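Local coordinates for uncharacterized protein (PDB 3O2I) that is of unknown function but forms a two-chain assembly in which the subunits pack closely against each other, at residues 49-52 with 53-57; 70-73 with 74-78. All blocks are in the same frame, centred on the assembly; numbering follows the deposited sequence.

Contact 1: residues 49-52 with 53-57; sequences EYWT and EDEFY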
loop_
_atom_site.group_PDB
_atom_site.type_symbol
_atom_site.label_atom_id
_atom_site.label_comp_id
_atom_site.label_asym_id
_atom_site.label_seq_id
_atom_site.Cartn_x
_atom_site.Cartn_y
_atom_site.Cartn_z
ATOM N N GLU B 49 6.815 12.446 6.381
ATOM C CA GLU B 49 8.153 12.066 6.832
ATOM C C GLU B 49 8.346 10.564 6.997
ATOM O O GLU B 49 7.384 9.811 7.136
ATOM C CB GLU B 49 8.537 12.797 8.119
ATOM C CG GLU B 49 8.804 14.280 7.916
ATOM C CD GLU B 49 9.866 14.803 8.869
ATOM O OE1 GLU B 49 9.533 15.119 10.033
ATOM O OE2 GLU B 49 11.042 14.886 8.456
ATOM N N TYR B 50 9.606 10.142 6.961
ATOM C CA TYR B 50 9.951 8.748 7.176
ATOM C C TYR B 50 10.105 8.477 8.664
ATOM O O TYR B 50 10.804 9.202 9.371
ATOM C CB TYR B 50 11.248 8.387 6.447
ATOM C CG TYR B 50 11.807 7.035 6.838
ATOM C CD1 TYR B 50 12.979 6.934 7.582
ATOM C CD2 TYR B 50 11.148 5.855 6.480
ATOM C CE1 TYR B 50 13.489 5.693 7.957
ATOM C CE2 TYR B 50 11.645 4.609 6.855
ATOM C CZ TYR B 50 12.814 4.533 7.588
ATOM O OH TYR B 50 13.304 3.297 7.955
ATOM N N TRP B 51 9.431 7.439 9.135
ATOM C CA TRP B 51 9.596 6.978 10.503
ATOM C C TRP B 51 10.295 5.639 10.413
ATOM O O TRP B 51 9.850 4.770 9.663
ATOM C CB TRP B 51 8.239 6.783 11.177
ATOM C CG TRP B 51 7.381 8.011 11.268
ATOM C CD1 TRP B 51 6.630 8.559 10.270
ATOM C CD2 TRP B 51 7.165 8.829 12.430
ATOM N NE1 TRP B 51 5.971 9.677 10.735
ATOM C CE2 TRP B 51 6.280 9.859 12.057
ATOM C CE3 TRP B 51 7.640 8.793 13.745
ATOM C CZ2 TRP B 51 5.864 10.851 12.952
ATOM C CZ3 TRP B 51 7.220 9.775 14.636
ATOM C CH2 TRP B 51 6.342 10.789 14.233
ATOM N N THR B 52 11.393 5.473 11.148
ATOM C CA THR B 52 12.063 4.175 11.246
ATOM C C THR B 52 11.068 3.129 11.773
ATOM O O THR B 52 10.022 3.483 12.313
ATOM C CB THR B 52 13.251 4.228 12.222
ATOM O OG1 THR B 52 12.752 4.108 13.554
ATOM C CG2 THR B 52 14.028 5.552 12.091
ATOM N N GLU B 53 11.386 1.848 11.619
ATOM C CA GLU B 53 10.486 0.802 12.108
ATOM C C GLU B 53 10.322 0.897 13.635
ATOM O O GLU B 53 9.214 0.775 14.164
ATOM C CB GLU B 53 10.971 -0.598 11.690
ATOM C CG GLU B 53 9.893 -1.711 11.760
ATOM C CD GLU B 53 8.902 -1.687 10.578
ATOM O OE1 GLU B 53 8.998 -0.772 9.723
ATOM O OE2 GLU B 53 8.033 -2.594 10.503
ATOM N N ASP B 54 11.419 1.136 14.341
ATOM C CA ASP B 54 11.359 1.272 15.802
ATOM C C ASP B 54 10.511 2.457 16.254
ATOM O O ASP B 54 9.721 2.341 17.188
ATOM C CB ASP B 54 12.759 1.353 16.395
ATOM C CG ASP B 54 13.437 0.013 16.423
ATOM O OD1 ASP B 54 12.752 -0.985 16.118
ATOM O OD2 ASP B 54 14.640 -0.049 16.748
ATOM N N GLU B 55 10.659 3.587 15.576
ATOM C CA GLU B 55 9.828 4.753 15.858
ATOM C C GLU B 55 8.355 4.404 15.644
ATOM O O GLU B 55 7.493 4.766 16.447
ATOM C CB GLU B 55 10.241 5.926 14.961
ATOM C CG GLU B 55 11.516 6.651 15.416
ATOM C CD GLU B 55 11.957 7.718 14.424
ATOM O OE1 GLU B 55 11.746 7.538 13.200
ATOM O OE2 GLU B 55 12.512 8.736 14.869
ATOM N N PHE B 56 8.083 3.694 14.551
ATOM C CA PHE B 56 6.734 3.234 14.217
ATOM C C PHE B 56 6.117 2.386 15.342
ATOM O O PHE B 56 5.008 2.669 15.796
ATOM C CB PHE B 56 6.773 2.465 12.885
ATOM C CG PHE B 56 5.420 2.114 12.325
ATOM C CD1 PHE B 56 4.284 2.790 12.726
ATOM C CD2 PHE B 56 5.296 1.103 11.364
ATOM C CE1 PHE B 56 3.041 2.458 12.212
ATOM C CE2 PHE B 56 4.065 0.774 10.844
ATOM C CZ PHE B 56 2.931 1.451 11.263
ATOM N N TYR B 57 6.835 1.357 15.793
ATOM C CA TYR B 57 6.385 0.546 16.932
ATOM C C TYR B 57 6.158 1.384 18.192
ATOM O O TYR B 57 5.157 1.208 18.881
ATOM C CB TYR B 57 7.368 -0.588 17.229
ATOM C CG TYR B 57 7.131 -1.825 16.396
ATOM C CD1 TYR B 57 7.752 -1.988 15.163
ATOM C CD2 TYR B 57 6.279 -2.828 16.838
ATOM C CE1 TYR B 57 7.531 -3.123 14.392
ATOM C CE2 TYR B 57 6.057 -3.968 16.082
ATOM C CZ TYR B 57 6.682 -4.109 14.858
ATOM O OH TYR B 57 6.460 -5.234 14.101
HETATM O O HOH W 1 13.718 1.098 10.069
#
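The six-membered rim of the Trp51 indole meets the side chain of Glu55 at the ring edge, near the ring plane, with CE3 4.1 Å from Glu55 CB; the ring and the carboxylate are turned 63° apart. Phe89 stacks on the same indole, while His47 and Tyr30 pack against it edge-to-face. The Tyr50 ring carries Thr52 N above one face, offset toward the rim. Thr52 and Glu55 form a capping box that starts helix 53-63. Thr52, the N-cap, accepts Glu55 N on OG1 at 3.0 Å in a nearly straight bond (169°). The chi1 of 81° places OG1 between the backbone N and the carbonyl carbon, where it can meet Glu55 N. In return, Glu55 runs extended beyond CG and crosses the threonine side chain at about a right angle, and its OE1 takes Thr52 N on the anti side at 2.9 Å. The first turn closes through Phe56 N and Thr52 O. Gln96 of the second subunit binds both Trp51 O and Glu53 OE1, tying this cap to the dimer interface. One water, 3.1 Å from Tyr50 OH, accepts from Glu53 N at 2.9 Å.

Contact 2: residues 70-73 with 74-78; sequences SDWH and LQILE
Ile76 lies over one face of the Trp72 indole, and this is the tightly packed side of the contact. Its CB sits 4.1 Å from the centroid of the six-membered ring, a CH-pi contact only 17° off the ring normal, while CG1 touches CZ2 at 3.8 Å. With CG anti to the backbone N (chi1 -175°), the indole is laid back alongside the next turn, where CE3 also meets Gln75 CG at 3.8 Å. Trp72 NE1 is bound by Val33 O, and Phe100 of the second subunit meets the ring edge-to-face. With an alanine here instead of the tryptophan, Ile76 CB and Gln75 CG would probably face a gap and Val33 O would lose its indole donor.

Trp72, Gln75 and Ile76 belong to the first turns of helix 72-87, which begins after Asp71 at the N-cap. The aspartate side chain makes no capping bond; its carbonyl instead receives two donors from opposite faces of its plane, Leu74 N and Gln75 N. Ile76 N to Trp72 O, 2.7 Å, continues the helical bonding.

The solvent side belongs to His73 and Leu74, both exposed. They lie side by side and point the same way, and even here Leu74 CG sits close over one face of the imidazole, 3.4 Å from His73 CE1. A separate polar group gathers at the helix start, where Ser70 OG lies 3.6 Å from Leu74 CB and receives a weak bond from Gln75 NE2 at 3.5 Å. The stronger partner of that amide nitrogen is Ser68 O. Glu78 OE1 is likewise bound by Ser68 OG and comes within 3.6 Å of Ser70 OG.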
loop_
_atom_site.group_PDB
_atom_site.type_symbol
_atom_site.label_atom_id
_atom_site.label_comp_id
_atom_site.label_asym_id
_atom_site.label_seq_id
_atom_site.Cartn_x
_atom_site.Cartn_y
_atom_site.Cartn_z
ATOM N N SER B 70 -9.471 -2.922 24.386
ATOM C CA SER B 70 -10.135 -3.851 23.473
ATOM C C SER B 70 -9.155 -4.812 22.796
ATOM O O SER B 70 -7.939 -4.630 22.884
ATOM C CB SER B 70 -10.923 -3.080 22.410
ATOM O OG SER B 70 -10.073 -2.237 21.648
ATOM N N ASP B 71 -9.698 -5.840 22.142
ATOM C CA ASP B 71 -8.913 -6.750 21.316
ATOM C C ASP B 71 -8.491 -6.045 20.019
ATOM O O ASP B 71 -9.111 -5.065 19.605
ATOM C CB ASP B 71 -9.720 -8.000 20.967
ATOM C CG ASP B 71 -10.110 -8.808 22.183
ATOM O OD1 ASP B 71 -9.326 -8.854 23.157
ATOM O OD2 ASP B 71 -11.202 -9.411 22.150
ATOM N N TRP B 72 -7.447 -6.555 19.373
ATOM C CA TRP B 72 -6.813 -5.828 18.274
ATOM C C TRP B 72 -7.823 -5.398 17.196
ATOM O O TRP B 72 -7.831 -4.241 16.784
ATOM C CB TRP B 72 -5.618 -6.622 17.709
ATOM C CG TRP B 72 -4.816 -5.894 16.633
ATOM C CD1 TRP B 72 -4.642 -6.290 15.335
ATOM C CD2 TRP B 72 -4.100 -4.653 16.772
ATOM N NE1 TRP B 72 -3.865 -5.374 14.660
ATOM C CE2 TRP B 72 -3.521 -4.361 15.519
ATOM C CE3 TRP B 72 -3.897 -3.762 17.833
ATOM C CZ2 TRP B 72 -2.749 -3.215 15.301
ATOM C CZ3 TRP B 72 -3.134 -2.627 17.614
ATOM C CH2 TRP B 72 -2.571 -2.359 16.356
ATOM N N HIS B 73 -8.695 -6.309 16.769
ATOM C CA HIS B 73 -9.685 -5.984 15.742
ATOM C C HIS B 73 -10.462 -4.688 16.028
ATOM O O HIS B 73 -10.994 -4.062 15.108
ATOM C CB HIS B 73 -10.632 -7.166 15.469
ATOM C CG HIS B 73 -11.636 -7.411 16.553
ATOM N ND1 HIS B 73 -12.929 -6.934 16.492
ATOM C CD2 HIS B 73 -11.544 -8.098 17.716
ATOM C CE1 HIS B 73 -13.586 -7.311 17.574
ATOM N NE2 HIS B 73 -12.769 -8.018 18.334
ATOM N N LEU B 74 -10.515 -4.283 17.295
ATOM C CA LEU B 74 -11.130 -3.005 17.649
ATOM C C LEU B 74 -10.071 -1.964 18.012
ATOM O O LEU B 74 -10.204 -0.778 17.680
ATOM C CB LEU B 74 -12.126 -3.170 18.803
ATOM C CG LEU B 74 -13.336 -4.081 18.568
ATOM C CD1 LEU B 74 -14.158 -4.260 19.845
ATOM C CD2 LEU B 74 -14.203 -3.551 17.432
ATOM N N GLN B 75 -9.019 -2.410 18.693
ATOM C CA GLN B 75 -7.947 -1.510 19.108
ATOM C C GLN B 75 -7.254 -0.854 17.914
ATOM O O GLN B 75 -6.843 0.301 17.992
ATOM C CB GLN B 75 -6.920 -2.261 19.961
ATOM C CG GLN B 75 -5.691 -1.444 20.323
ATOM C CD GLN B 75 -5.901 -0.582 21.550
ATOM O OE1 GLN B 75 -5.135 0.349 21.811
ATOM N NE2 GLN B 75 -6.936 -0.899 22.322
ATOM N N ILE B 76 -7.125 -1.591 16.811
ATOM C CA ILE B 76 -6.459 -1.060 15.623
ATOM C C ILE B 76 -7.097 0.254 15.209
ATOM O O ILE B 76 -6.402 1.203 14.862
ATOM C CB ILE B 76 -6.467 -2.050 14.443
ATOM C CG1 ILE B 76 -5.572 -1.530 13.312
ATOM C CG2 ILE B 76 -7.889 -2.303 13.935
ATOM C CD1 ILE B 76 -5.364 -2.535 12.180
ATOM N N LEU B 77 -8.423 0.305 15.280
ATOM C CA LEU B 77 -9.181 1.513 14.967
ATOM C C LEU B 77 -8.750 2.688 15.833
ATOM O O LEU B 77 -8.697 3.831 15.370
ATOM C CB LEU B 77 -10.678 1.261 15.151
ATOM C CG LEU B 77 -11.292 0.191 14.253
ATOM C CD1 LEU B 77 -12.780 0.055 14.535
ATOM C CD2 LEU B 77 -11.039 0.517 12.772
ATOM N N GLU B 78 -8.440 2.396 17.095
ATOM C CA GLU B 78 -8.090 3.436 18.059
ATOM C C GLU B 78 -6.681 3.971 17.821
ATOM O O GLU B 78 -6.462 5.179 17.822
ATOM C CB GLU B 78 -8.254 2.919 19.504
ATOM C CG GLU B 78 -9.613 2.269 19.768
ATOM C CD GLU B 78 -10.024 2.309 21.236
ATOM O OE1 GLU B 78 -10.607 1.310 21.724
ATOM O OE2 GLU B 78 -9.767 3.337 21.902
#

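Overall arrangement
Both contacts mark helix beginnings, and they come in series along the chain: contact 1 at the start of helix 53-63, just after strand 41-47, and contact 2 at the start of helix 72-87, the next helix. Their centres lie 20 Å apart and their nearest atoms about 8 Å, so they do not touch. Strand 28-35 of the antiparallel sheet links them, since side chains of both contacts pack on it, and Leu32 meets Phe56 as well as Ile76. Each also touches the second subunit, along residues 96-98 and Phe116 for contact 1 and residues 100-102 and Lys106 for contact 2. The two helix starts therefore contribute to the same dimer interface.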